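Local coordinates for protein N-acetyltransferase (Staphylococcus aureus subsp. aureus, PDB 4LUA) that probably transfers an acetyl group from acetyl-coenzyme A to an amino group of an acceptor substrate, as a member of the GNAT family, at residues Ile67-Glu73 against Leu85-Val91; Phe138-Glu144 against Asp156-Tyr162; Asn12-Tyr18 against Ile44-Asn49. All blocks are in the same frame, centred on the assembly; numbering follows the deposited sequence.

Contact 1 (Ile67-Glu73 against Leu85-Val91)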
loop_
_atom_site.group_PDB
_atom_site.type_symbol
_atom_site.label_atom_id
_atom_site.label_comp_id
_atom_site.label_asym_id
_atom_site.label_seq_id
_atom_site.Cartn_x
_atom_site.Cartn_y
_atom_site.Cartn_z
ATOM N N ILE A 67 -7.183 -10.997 3.529
ATOM C CA ILE A 67 -5.885 -11.519 3.079
ATOM C C ILE A 67 -4.902 -10.491 2.573
ATOM O O ILE A 67 -3.729 -10.801 2.380
ATOM C CB ILE A 67 -6.060 -12.653 2.030
ATOM C CG1 ILE A 67 -6.668 -12.132 0.727
ATOM C CG2 ILE A 67 -6.924 -13.772 2.676
ATOM C CD1 ILE A 67 -6.589 -13.219 -0.382
ATOM N N ALA A 68 -5.365 -9.264 2.351
ATOM C CA ALA A 68 -4.467 -8.220 1.856
ATOM C C ALA A 68 -5.090 -6.868 2.098
ATOM O O ALA A 68 -6.330 -6.746 2.211
ATOM C CB ALA A 68 -4.171 -8.376 0.322
ATOM N N THR A 69 -4.233 -5.846 2.178
ATOM C CA THR A 69 -4.749 -4.483 2.340
ATOM C C THR A 69 -3.797 -3.483 1.705
ATOM O O THR A 69 -2.596 -3.772 1.570
ATOM C CB THR A 69 -4.910 -4.127 3.854
ATOM O OG1 THR A 69 -5.571 -2.851 3.994
ATOM C CG2 THR A 69 -3.591 -4.140 4.691
ATOM N N ALA A 70 -4.361 -2.320 1.314
ATOM C CA ALA A 70 -3.514 -1.144 1.032
ATOM C C ALA A 70 -4.379 0.074 1.299
ATOM O O ALA A 70 -5.604 -0.031 1.274
ATOM C CB ALA A 70 -2.984 -1.191 -0.436
ATOM N N ALA A 71 -3.718 1.210 1.556
ATOM C CA ALA A 71 -4.398 2.472 1.852
ATOM C C ALA A 71 -3.956 3.538 0.807
ATOM O O ALA A 71 -2.840 3.523 0.264
ATOM C CB ALA A 71 -4.030 2.884 3.252
ATOM N N LEU A 72 -4.890 4.434 0.514
ATOM C CA LEU A 72 -4.621 5.526 -0.373
ATOM C C LEU A 72 -4.760 6.750 0.530
ATOM O O LEU A 72 -5.860 7.086 1.005
ATOM C CB LEU A 72 -5.675 5.482 -1.497
ATOM C CG LEU A 72 -5.580 6.534 -2.565
ATOM C CD1 LEU A 72 -4.176 6.519 -3.205
ATOM C CD2 LEU A 72 -6.697 6.327 -3.624
ATOM N N GLU A 73 -3.639 7.443 0.723
ATOM C CA GLU A 73 -3.605 8.589 1.642
ATOM C C GLU A 73 -3.475 9.845 0.795
ATOM O O GLU A 73 -2.581 9.946 -0.054
ATOM C CB GLU A 73 -2.429 8.452 2.642
ATOM C CG GLU A 73 -2.306 9.699 3.560
ATOM C CD GLU A 73 -1.152 9.627 4.560
ATOM O OE1 GLU A 73 -1.055 10.525 5.428
ATOM O OE2 GLU A 73 -0.322 8.693 4.471
ATOM N N LEU A 85 -0.866 8.919 -2.098
ATOM C CA LEU A 85 0.206 7.914 -1.918
ATOM C C LEU A 85 -0.388 6.606 -1.571
ATOM O O LEU A 85 -1.285 6.536 -0.760
ATOM C CB LEU A 85 1.119 8.289 -0.723
ATOM C CG LEU A 85 2.310 9.210 -0.993
ATOM C CD1 LEU A 85 1.939 10.455 -1.745
ATOM C CD2 LEU A 85 2.959 9.548 0.358
ATOM N N ILE A 86 0.174 5.541 -2.138
ATOM C CA ILE A 86 -0.231 4.200 -1.685
ATOM C C ILE A 86 0.683 3.836 -0.532
ATOM O O ILE A 86 1.909 4.021 -0.618
ATOM C CB ILE A 86 -0.068 3.192 -2.852
ATOM C CG1 ILE A 86 -1.004 3.562 -3.991
ATOM C CG2 ILE A 86 -0.310 1.727 -2.301
ATOM C CD1 ILE A 86 -0.687 2.788 -5.297
ATOM N N LYS A 87 0.066 3.376 0.557
ATOM C CA LYS A 87 0.761 3.076 1.817
ATOM C C LYS A 87 0.181 1.816 2.432
ATOM O O LYS A 87 -0.932 1.364 2.081
ATOM C CB LYS A 87 0.558 4.268 2.834
ATOM C CG LYS A 87 1.393 5.447 2.373
ATOM C CD LYS A 87 1.392 6.566 3.379
ATOM C CE LYS A 87 2.667 6.604 4.192
ATOM N NZ LYS A 87 2.480 7.458 5.405
ATOM N N TYR A 88 0.901 1.297 3.426
ATOM C CA TYR A 88 0.365 0.225 4.303
ATOM C C TYR A 88 -0.158 -0.947 3.480
ATOM O O TYR A 88 -1.279 -1.435 3.694
ATOM C CB TYR A 88 -0.733 0.775 5.233
ATOM C CG TYR A 88 -0.248 2.014 5.974
ATOM C CD1 TYR A 88 0.951 2.006 6.671
ATOM C CD2 TYR A 88 -0.984 3.187 5.925
ATOM C CE1 TYR A 88 1.397 3.162 7.334
ATOM C CE2 TYR A 88 -0.541 4.332 6.572
ATOM C CZ TYR A 88 0.654 4.301 7.250
ATOM O OH TYR A 88 1.096 5.446 7.912
ATOM N N ASN A 89 0.683 -1.437 2.582
ATOM C CA ASN A 89 0.283 -2.538 1.671
ATOM C C ASN A 89 0.842 -3.819 2.251
ATOM O O ASN A 89 2.061 -4.080 2.184
ATOM C CB ASN A 89 0.870 -2.209 0.298
ATOM C CG ASN A 89 0.520 -3.235 -0.826
ATOM O OD1 ASN A 89 1.263 -3.324 -1.804
ATOM N ND2 ASN A 89 -0.548 -4.039 -0.664
ATOM N N PHE A 90 -0.030 -4.607 2.895
ATOM C CA PHE A 90 0.377 -5.905 3.455
ATOM C C PHE A 90 -0.410 -6.977 2.756
ATOM O O PHE A 90 -1.649 -6.906 2.703
ATOM C CB PHE A 90 0.049 -5.933 4.977
ATOM C CG PHE A 90 0.851 -4.940 5.772
ATOM C CD1 PHE A 90 2.061 -5.281 6.344
ATOM C CD2 PHE A 90 0.355 -3.652 5.949
ATOM C CE1 PHE A 90 2.826 -4.342 7.085
ATOM C CE2 PHE A 90 1.098 -2.709 6.687
ATOM C CZ PHE A 90 2.316 -3.049 7.259
ATOM N N VAL A 91 0.295 -7.972 2.203
ATOM C CA VAL A 91 -0.369 -8.981 1.371
ATOM C C VAL A 91 0.071 -10.355 1.867
ATOM O O VAL A 91 1.275 -10.602 1.952
ATOM C CB VAL A 91 0.130 -8.874 -0.072
ATOM C CG1 VAL A 91 -0.657 -9.848 -0.953
ATOM C CG2 VAL A 91 0.084 -7.454 -0.555
HETATM O O HOH W 1 -3.781 -0.693 4.598
#

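Contact 2 (Phe138-Glu144 against Asp156-Tyr162)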
loop_
_atom_site.group_PDB
_atom_site.type_symbol
_atom_site.label_atom_id
_atom_site.label_comp_id
_atom_site.label_asym_id
_atom_site.label_seq_id
_atom_site.Cartn_x
_atom_site.Cartn_y
_atom_site.Cartn_z
ATOM N N PHE A 138 3.316 1.989 -13.562
ATOM C CA PHE A 138 4.002 3.078 -12.852
ATOM C C PHE A 138 5.378 3.334 -13.459
ATOM O O PHE A 138 6.059 2.378 -13.900
ATOM C CB PHE A 138 4.224 2.684 -11.380
ATOM C CG PHE A 138 2.976 2.786 -10.531
ATOM C CD1 PHE A 138 1.884 1.906 -10.744
ATOM C CD2 PHE A 138 2.844 3.775 -9.542
ATOM C CE1 PHE A 138 0.717 2.017 -9.960
ATOM C CE2 PHE A 138 1.667 3.878 -8.733
ATOM C CZ PHE A 138 0.596 2.971 -8.983
ATOM N N ASP A 139 5.794 4.598 -13.442
ATOM C CA ASP A 139 7.097 5.015 -13.987
ATOM C C ASP A 139 7.939 5.561 -12.880
ATOM O O ASP A 139 7.458 6.018 -11.840
ATOM C CB ASP A 139 6.865 6.103 -15.015
ATOM C CG ASP A 139 6.313 5.536 -16.345
ATOM O OD1 ASP A 139 6.441 4.308 -16.614
ATOM O OD2 ASP A 139 5.783 6.330 -17.135
ATOM N N ILE A 140 9.263 5.556 -13.089
ATOM C CA ILE A 140 10.155 6.072 -12.061
ATOM C C ILE A 140 10.075 7.612 -11.963
ATOM O O ILE A 140 10.044 8.336 -12.983
ATOM C CB ILE A 140 11.584 5.636 -12.412
ATOM C CG1 ILE A 140 12.571 6.195 -11.412
ATOM C CG2 ILE A 140 11.968 6.247 -13.707
ATOM C CD1 ILE A 140 12.499 5.423 -10.076
ATOM N N LEU A 141 9.936 8.097 -10.725
ATOM C CA LEU A 141 10.003 9.529 -10.439
ATOM C C LEU A 141 11.423 9.797 -10.023
ATOM O O LEU A 141 12.110 10.685 -10.594
ATOM C CB LEU A 141 9.004 9.822 -9.269
ATOM C CG LEU A 141 8.795 11.327 -9.005
ATOM C CD1 LEU A 141 7.433 11.539 -8.301
ATOM C CD2 LEU A 141 9.927 11.990 -8.173
ATOM N N GLY A 142 11.887 9.084 -9.015
ATOM C CA GLY A 142 13.233 9.399 -8.562
ATOM C C GLY A 142 13.729 8.518 -7.434
ATOM O O GLY A 142 13.161 7.425 -7.211
ATOM N N PHE A 143 14.763 8.971 -6.745
ATOM C CA PHE A 143 15.464 8.174 -5.717
ATOM C C PHE A 143 15.755 9.130 -4.591
ATOM O O PHE A 143 16.387 10.212 -4.775
ATOM C CB PHE A 143 16.771 7.587 -6.283
ATOM C CG PHE A 143 17.666 6.924 -5.240
ATOM C CD1 PHE A 143 17.423 5.601 -4.851
ATOM C CD2 PHE A 143 18.744 7.592 -4.707
ATOM C CE1 PHE A 143 18.273 4.979 -3.880
ATOM C CE2 PHE A 143 19.580 7.003 -3.730
ATOM C CZ PHE A 143 19.335 5.681 -3.334
ATOM N N GLU A 144 15.263 8.792 -3.399
ATOM C CA GLU A 144 15.449 9.640 -2.239
ATOM C C GLU A 144 16.317 8.909 -1.183
ATOM O O GLU A 144 15.977 7.810 -0.757
ATOM C CB GLU A 144 14.099 9.966 -1.654
ATOM C CG GLU A 144 14.252 11.022 -0.535
ATOM C CD GLU A 144 12.938 11.326 0.189
ATOM O OE1 GLU A 144 11.864 10.799 -0.176
ATOM O OE2 GLU A 144 12.982 12.086 1.184
ATOM N N ASP A 156 16.963 4.025 1.868
ATOM C CA ASP A 156 16.738 4.817 0.651
ATOM C C ASP A 156 15.533 4.236 -0.113
ATOM O O ASP A 156 15.237 3.047 -0.024
ATOM C CB ASP A 156 17.954 4.679 -0.271
ATOM C CG ASP A 156 19.237 5.111 0.355
ATOM O OD1 ASP A 156 19.217 5.915 1.330
ATOM O OD2 ASP A 156 20.310 4.612 -0.120
ATOM N N GLU A 157 14.801 5.084 -0.835
ATOM C CA GLU A 157 13.650 4.609 -1.588
ATOM C C GLU A 157 13.622 5.134 -2.998
ATOM O O GLU A 157 14.030 6.304 -3.249
ATOM C CB GLU A 157 12.362 5.046 -0.920
ATOM C CG GLU A 157 12.149 4.350 0.424
ATOM C CD GLU A 157 10.831 4.627 0.975
ATOM O OE1 GLU A 157 10.507 5.818 1.273
ATOM O OE2 GLU A 157 10.065 3.648 1.121
ATOM N N HIS A 158 13.080 4.317 -3.890
ATOM C CA HIS A 158 12.651 4.797 -5.214
ATOM C C HIS A 158 11.231 5.327 -5.075
ATOM O O HIS A 158 10.393 4.781 -4.333
ATOM C CB HIS A 158 12.669 3.714 -6.291
ATOM C CG HIS A 158 14.054 3.308 -6.664
ATOM N ND1 HIS A 158 14.573 2.069 -6.330
ATOM C CD2 HIS A 158 15.057 4.001 -7.250
ATOM C CE1 HIS A 158 15.832 2.005 -6.742
ATOM N NE2 HIS A 158 16.173 3.181 -7.256
ATOM N N TRP A 159 10.929 6.405 -5.809
ATOM C CA TRP A 159 9.566 6.882 -5.880
ATOM C C TRP A 159 9.090 6.618 -7.303
ATOM O O TRP A 159 9.801 6.874 -8.263
ATOM C CB TRP A 159 9.562 8.421 -5.668
ATOM C CG TRP A 159 9.665 8.752 -4.220
ATOM C CD1 TRP A 159 10.816 9.073 -3.492
ATOM C CD2 TRP A 159 8.569 8.757 -3.294
ATOM N NE1 TRP A 159 10.453 9.299 -2.170
ATOM C CE2 TRP A 159 9.102 9.099 -2.019
ATOM C CE3 TRP A 159 7.194 8.508 -3.424
ATOM C CZ2 TRP A 159 8.276 9.211 -0.871
ATOM C CZ3 TRP A 159 6.379 8.629 -2.293
ATOM C CH2 TRP A 159 6.947 8.970 -1.031
ATOM N N LEU A 160 7.866 6.076 -7.439
ATOM C CA LEU A 160 7.267 5.838 -8.748
ATOM C C LEU A 160 5.924 6.539 -8.782
ATOM O O LEU A 160 5.317 6.760 -7.735
ATOM C CB LEU A 160 7.007 4.312 -8.913
ATOM C CG LEU A 160 8.275 3.470 -9.252
ATOM C CD1 LEU A 160 9.164 3.290 -8.013
ATOM C CD2 LEU A 160 7.829 2.034 -9.764
ATOM N N PHE A 161 5.436 6.807 -9.980
ATOM C CA PHE A 161 4.138 7.454 -10.103
ATOM C C PHE A 161 3.338 6.795 -11.209
ATOM O O PHE A 161 3.898 6.224 -12.168
ATOM C CB PHE A 161 4.293 8.960 -10.415
ATOM C CG PHE A 161 4.790 9.243 -11.812
ATOM C CD1 PHE A 161 3.909 9.373 -12.893
ATOM C CD2 PHE A 161 6.161 9.356 -12.033
ATOM C CE1 PHE A 161 4.400 9.625 -14.208
ATOM C CE2 PHE A 161 6.664 9.621 -13.338
ATOM C CZ PHE A 161 5.781 9.754 -14.411
ATOM N N TYR A 162 2.004 6.966 -11.129
ATOM C CA TYR A 162 1.131 6.565 -12.234
ATOM C C TYR A 162 0.384 7.807 -12.671
ATOM O O TYR A 162 -0.286 8.483 -11.852
ATOM C CB TYR A 162 0.129 5.481 -11.731
ATOM C CG TYR A 162 -0.714 4.914 -12.842
ATOM C CD1 TYR A 162 -1.797 5.602 -13.322
ATOM C CD2 TYR A 162 -0.431 3.644 -13.363
ATOM C CE1 TYR A 162 -2.556 5.084 -14.359
ATOM C CE2 TYR A 162 -1.186 3.116 -14.398
ATOM C CZ TYR A 162 -2.242 3.846 -14.886
ATOM O OH TYR A 162 -3.047 3.370 -15.928
#

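Contact 3 (Asn12-Tyr18 against Ile44-Asn49)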
loop_
_atom_site.group_PDB
_atom_site.type_symbol
_atom_site.label_atom_id
_atom_site.label_comp_id
_atom_site.label_asym_id
_atom_site.label_seq_id
_atom_site.Cartn_x
_atom_site.Cartn_y
_atom_site.Cartn_z
ATOM N N ASN A 12 -13.640 1.566 10.899
ATOM C CA ASN A 12 -13.248 1.308 12.286
ATOM C C ASN A 12 -13.670 -0.060 12.781
ATOM O O ASN A 12 -13.002 -0.699 13.651
ATOM C CB ASN A 12 -13.953 2.305 13.193
ATOM C CG ASN A 12 -13.493 3.722 12.961
ATOM O OD1 ASN A 12 -12.393 4.098 13.386
ATOM N ND2 ASN A 12 -14.334 4.525 12.299
ATOM N N ASN A 13 -14.790 -0.509 12.231
ATOM C CA ASN A 13 -15.313 -1.804 12.614
ATOM C C ASN A 13 -14.476 -2.961 12.130
ATOM O O ASN A 13 -14.750 -4.115 12.500
ATOM C CB ASN A 13 -16.745 -1.962 12.156
ATOM C CG ASN A 13 -17.740 -1.352 13.142
ATOM O OD1 ASN A 13 -17.424 -0.391 13.890
ATOM N ND2 ASN A 13 -18.949 -1.911 13.159
ATOM N N ASP A 14 -13.470 -2.679 11.304
ATOM C CA ASP A 14 -12.567 -3.730 10.838
ATOM C C ASP A 14 -11.251 -3.733 11.565
ATOM O O ASP A 14 -10.317 -4.537 11.235
ATOM C CB ASP A 14 -12.353 -3.588 9.323
ATOM C CG ASP A 14 -13.668 -3.704 8.578
ATOM O OD1 ASP A 14 -14.375 -4.741 8.805
ATOM O OD2 ASP A 14 -14.074 -2.726 7.896
ATOM N N PHE A 15 -11.174 -2.872 12.587
ATOM C CA PHE A 15 -9.945 -2.766 13.365
ATOM C C PHE A 15 -9.320 -4.141 13.751
ATOM O O PHE A 15 -8.149 -4.426 13.436
ATOM C CB PHE A 15 -10.221 -1.948 14.639
ATOM C CG PHE A 15 -9.016 -1.748 15.474
ATOM C CD1 PHE A 15 -8.614 -2.728 16.389
ATOM C CD2 PHE A 15 -8.295 -0.578 15.386
ATOM C CE1 PHE A 15 -7.483 -2.534 17.209
ATOM C CE2 PHE A 15 -7.162 -0.369 16.175
ATOM C CZ PHE A 15 -6.749 -1.349 17.085
ATOM N N ASN A 16 -10.106 -4.984 14.423
ATOM C CA ASN A 16 -9.610 -6.280 14.911
ATOM C C ASN A 16 -8.955 -7.097 13.809
ATOM O O ASN A 16 -7.768 -7.502 13.937
ATOM C CB ASN A 16 -10.713 -7.065 15.655
ATOM C CG ASN A 16 -11.133 -6.371 16.943
ATOM O OD1 ASN A 16 -10.326 -5.634 17.527
ATOM N ND2 ASN A 16 -12.398 -6.592 17.394
ATOM N N GLU A 17 -9.671 -7.187 12.680
ATOM C CA GLU A 17 -9.217 -8.006 11.570
ATOM C C GLU A 17 -7.988 -7.364 10.920
ATOM O O GLU A 17 -7.017 -8.076 10.519
ATOM C CB GLU A 17 -10.375 -8.200 10.575
ATOM C CG GLU A 17 -11.546 -9.086 11.110
ATOM C CD GLU A 17 -12.462 -8.437 12.171
ATOM O OE1 GLU A 17 -12.612 -7.182 12.218
ATOM O OE2 GLU A 17 -13.071 -9.210 12.960
ATOM N N TYR A 18 -8.008 -6.034 10.844
ATOM C CA TYR A 18 -6.917 -5.349 10.161
ATOM C C TYR A 18 -5.696 -5.638 11.006
ATOM O O TYR A 18 -4.598 -5.991 10.500
ATOM C CB TYR A 18 -7.219 -3.860 10.065
ATOM C CG TYR A 18 -6.164 -3.080 9.296
ATOM C CD1 TYR A 18 -6.322 -2.824 7.957
ATOM C CD2 TYR A 18 -5.038 -2.591 9.957
ATOM C CE1 TYR A 18 -5.348 -2.116 7.272
ATOM C CE2 TYR A 18 -4.076 -1.873 9.299
ATOM C CZ TYR A 18 -4.240 -1.637 7.944
ATOM O OH TYR A 18 -3.253 -0.942 7.232
ATOM N N ILE A 44 -3.523 2.469 13.345
ATOM C CA ILE A 44 -4.591 1.688 12.746
ATOM C C ILE A 44 -5.912 2.455 12.897
ATOM O O ILE A 44 -6.644 2.669 11.921
ATOM C CB ILE A 44 -4.654 0.247 13.348
ATOM C CG1 ILE A 44 -3.355 -0.535 13.050
ATOM C CG2 ILE A 44 -5.905 -0.538 12.849
ATOM C CD1 ILE A 44 -3.410 -2.021 13.504
ATOM N N HIS A 45 -6.211 2.906 14.132
ATOM C CA HIS A 45 -7.428 3.687 14.301
ATOM C C HIS A 45 -7.499 4.917 13.390
ATOM O O HIS A 45 -8.540 5.193 12.768
ATOM C CB HIS A 45 -7.616 4.141 15.769
ATOM C CG HIS A 45 -8.861 4.952 15.990
ATOM N ND1 HIS A 45 -8.836 6.318 16.210
ATOM C CD2 HIS A 45 -10.169 4.592 16.016
ATOM C CE1 HIS A 45 -10.074 6.759 16.357
ATOM N NE2 HIS A 45 -10.904 5.732 16.248
ATOM N N ASP A 46 -6.388 5.645 13.314
ATOM C CA ASP A 46 -6.326 6.874 12.551
ATOM C C ASP A 46 -6.581 6.623 11.056
ATOM O O ASP A 46 -7.286 7.402 10.411
ATOM C CB ASP A 46 -4.968 7.560 12.736
ATOM C CG ASP A 46 -4.783 8.152 14.153
ATOM O OD1 ASP A 46 -5.786 8.307 14.903
ATOM O OD2 ASP A 46 -3.622 8.480 14.503
ATOM N N ILE A 47 -6.046 5.536 10.510
ATOM C CA ILE A 47 -6.289 5.314 9.071
ATOM C C ILE A 47 -7.696 4.781 8.806
ATOM O O ILE A 47 -8.306 5.095 7.756
ATOM C CB ILE A 47 -5.201 4.460 8.375
ATOM C CG1 ILE A 47 -5.184 3.023 8.899
ATOM C CG2 ILE A 47 -3.825 5.145 8.483
ATOM C CD1 ILE A 47 -4.490 2.103 7.925
ATOM N N LEU A 48 -8.226 3.994 9.746
ATOM C CA LEU A 48 -9.574 3.463 9.514
ATOM C C LEU A 48 -10.718 4.502 9.780
ATOM O O LEU A 48 -11.822 4.351 9.254
ATOM C CB LEU A 48 -9.791 2.211 10.383
ATOM C CG LEU A 48 -8.905 0.997 10.029
ATOM C CD1 LEU A 48 -9.129 -0.109 11.062
ATOM C CD2 LEU A 48 -9.258 0.525 8.637
ATOM N N ASN A 49 -10.432 5.539 10.561
ATOM C CA ASN A 49 -11.403 6.580 10.962
ATOM C C ASN A 49 -11.542 7.736 9.964
ATOM O O ASN A 49 -10.759 7.809 8.964
ATOM C CB ASN A 49 -10.949 7.143 12.321
ATOM C CG ASN A 49 -12.082 7.764 13.139
ATOM O OD1 ASN A 49 -13.215 7.267 13.160
ATOM N ND2 ASN A 49 -11.769 8.860 13.823
#

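Contact 1 (Ile67-Glu73 against Leu85-Val91)
T69 and N89 meet where the antiparallel pairing of these two strands slips by one residue, at a beta bulge that sets A70 against both Y88 and N89; a bulge in this fourth strand (83-91) is a hallmark of GNAT enzymes, where it probably lies beside the acetyl-coenzyme A site. The N89 side chain bridges the irregular step. Its CB lies 4.1 Å from A70 CB, and CG stays beside the same methyl. With CG anti to the backbone N (chi1 -178°) the amide swings toward the partner strand, where ND2 donates to T69 O over 3.0 Å in a nearly straight bond (170° at the hydrogen). That oxygen lies close to the amide plane of N89, though the donor is tilted out of the carbonyl plane of T69. OD1, the other tip, accepts from N99 ND2, so both ends of the amide are held and its rotation is fixed. From the backbone of F90, T69 O receives only a weak bond, so the side-chain donor reinforces the pairing here.

Beyond the bulge A71 N reaches K87 O at 2.8 Å. At the far end E73 OE2 offers its syn lone pair to K87 NZ in a 3.2 Å salt bridge. T69 OG1 is hydrogen-bonded to F58 O, and a water donates both to it and to Y88 O.

Helix 96-112 covers A68, A70, L72 and V91, helix 15-25 packs on T69 and F90, and strand 55-62 flanks strand 65-75.

Contact 2 (Phe138-Glu144 against Asp156-Tyr162)
Backbone hydrogen bonds join D139 to F161 and E144 to E157 in both directions, as hydrogen-bonded antiparallel pairs. Between them the register slips: L141 N and G142 N both donate to W159 O, at 2.8 and 3.1 Å, and approach from the same face of its carbonyl plane. W159 N donates in return to G142 O, from above that carbonyl's plane.

The polar side-chain link belongs to E144 and W159, which run side by side in the same direction. E144 OE1 accepts from W159 NE1 at 2.9 Å on its anti lone pair, with the carboxylate and the indole nearly coplanar (26°), so the bond probably restrains rotation of the indole, although OE1 sits somewhat out of the ring plane.

Aromatic contacts fill both ends. Y162 CB stands 3.7 Å from the centroid of the F138 ring, almost on its normal, while the edge of the Y162 ring turns toward the same ring in an edge-to-face pair. The F161 ring, placed by a chi1 of 71° between the backbone N and the carbonyl carbon, takes D139 CB over one face and L141 CB at its edge, 4.0 Å from CD2. At the other end F143 CD1 comes within 3.6 Å of H158 NE2, the two rings inclined obliquely, and F143 CZ rests 3.5 Å from D156 CB.

Strand 117-123 pairs with the other side of strand 153-163. The resulting order, with the last strand in the middle, is that of the C-terminal sheet of the GNAT fold, here with a classic beta bulge in its outer hairpin.

Contact 3 (Asn12-Tyr18 against Ile44-Asn49)
N12 ND2 donates to N49 OD1 over 3.1 Å, the single hydrogen bond between segments 12-18 and 44-49, which join the lead-in and start of helix 15-25 to the end of helix 41-48, the first two helices of the GNAT fold. The donor lies in the carbonyl plane of N49, on a lone pair, but the bond is bent (141° at the hydrogen) and the two amide planes stand 66° apart. N12 OD1, the other branch of the same amide, lies beside the imidazole of H45, 3.5 Å from CD2 and oblique to the ring. H45 in turn carries N49 CB over one face, near the rim, so the three polar side chains form a small cluster at the partly solvent-exposed border of the contact.

Inward from this border the packing is apolar. L48 points at the first turn of helix 15-25 and brings CD1 to within 3.6 Å of F15 CA, with Y18 CB also beside it. I44 carries the other half. Its CG2, anti to the backbone N, is directed between two aromatic rings, 3.5 Å from F15 CD2 and 3.7 Å from Y18 CD2. F15 crosses I44 at about a right angle and turns the edge of its ring toward H45 N, whereas I44 CD1 sits at the edge of the Y18 ring, in its plane.

D14 occupies the N-cap position without capping the helix; its OD2 accepts from T11 N instead. Y18 and I47 both touch V57 of strand 55-62, which places the two helices against the N-terminal sheet. I47, three residues on from I44 in helix 41-48, crosses Y18 at about a right angle, and its CD1 methyl reaches the far end of the phenol, 3.4 Å from Y18 OH.

Contact 1 lies near the middle of the chain, with contacts 2 and 3 on opposite sides of that centre. Its centre is about 13 Å from that of contact 3 and about 17 Å from that of contact 2, and it touches both: Y88 CB packs 3.6 Å from Y18 OH, and I86 CD1 lies 3.9 Å from F138 CZ. Contacts 2 and 3 stay about 15 Å apart at their nearest atoms. In GNAT enzymes acetyl-coenzyme A binds where the fourth and fifth strands splay apart, which would correspond here to 83-91 and 117-123. Contact 1 therefore probably borders the cofactor cleft with its bulged strand, and contact 2 belongs to the sheet across it.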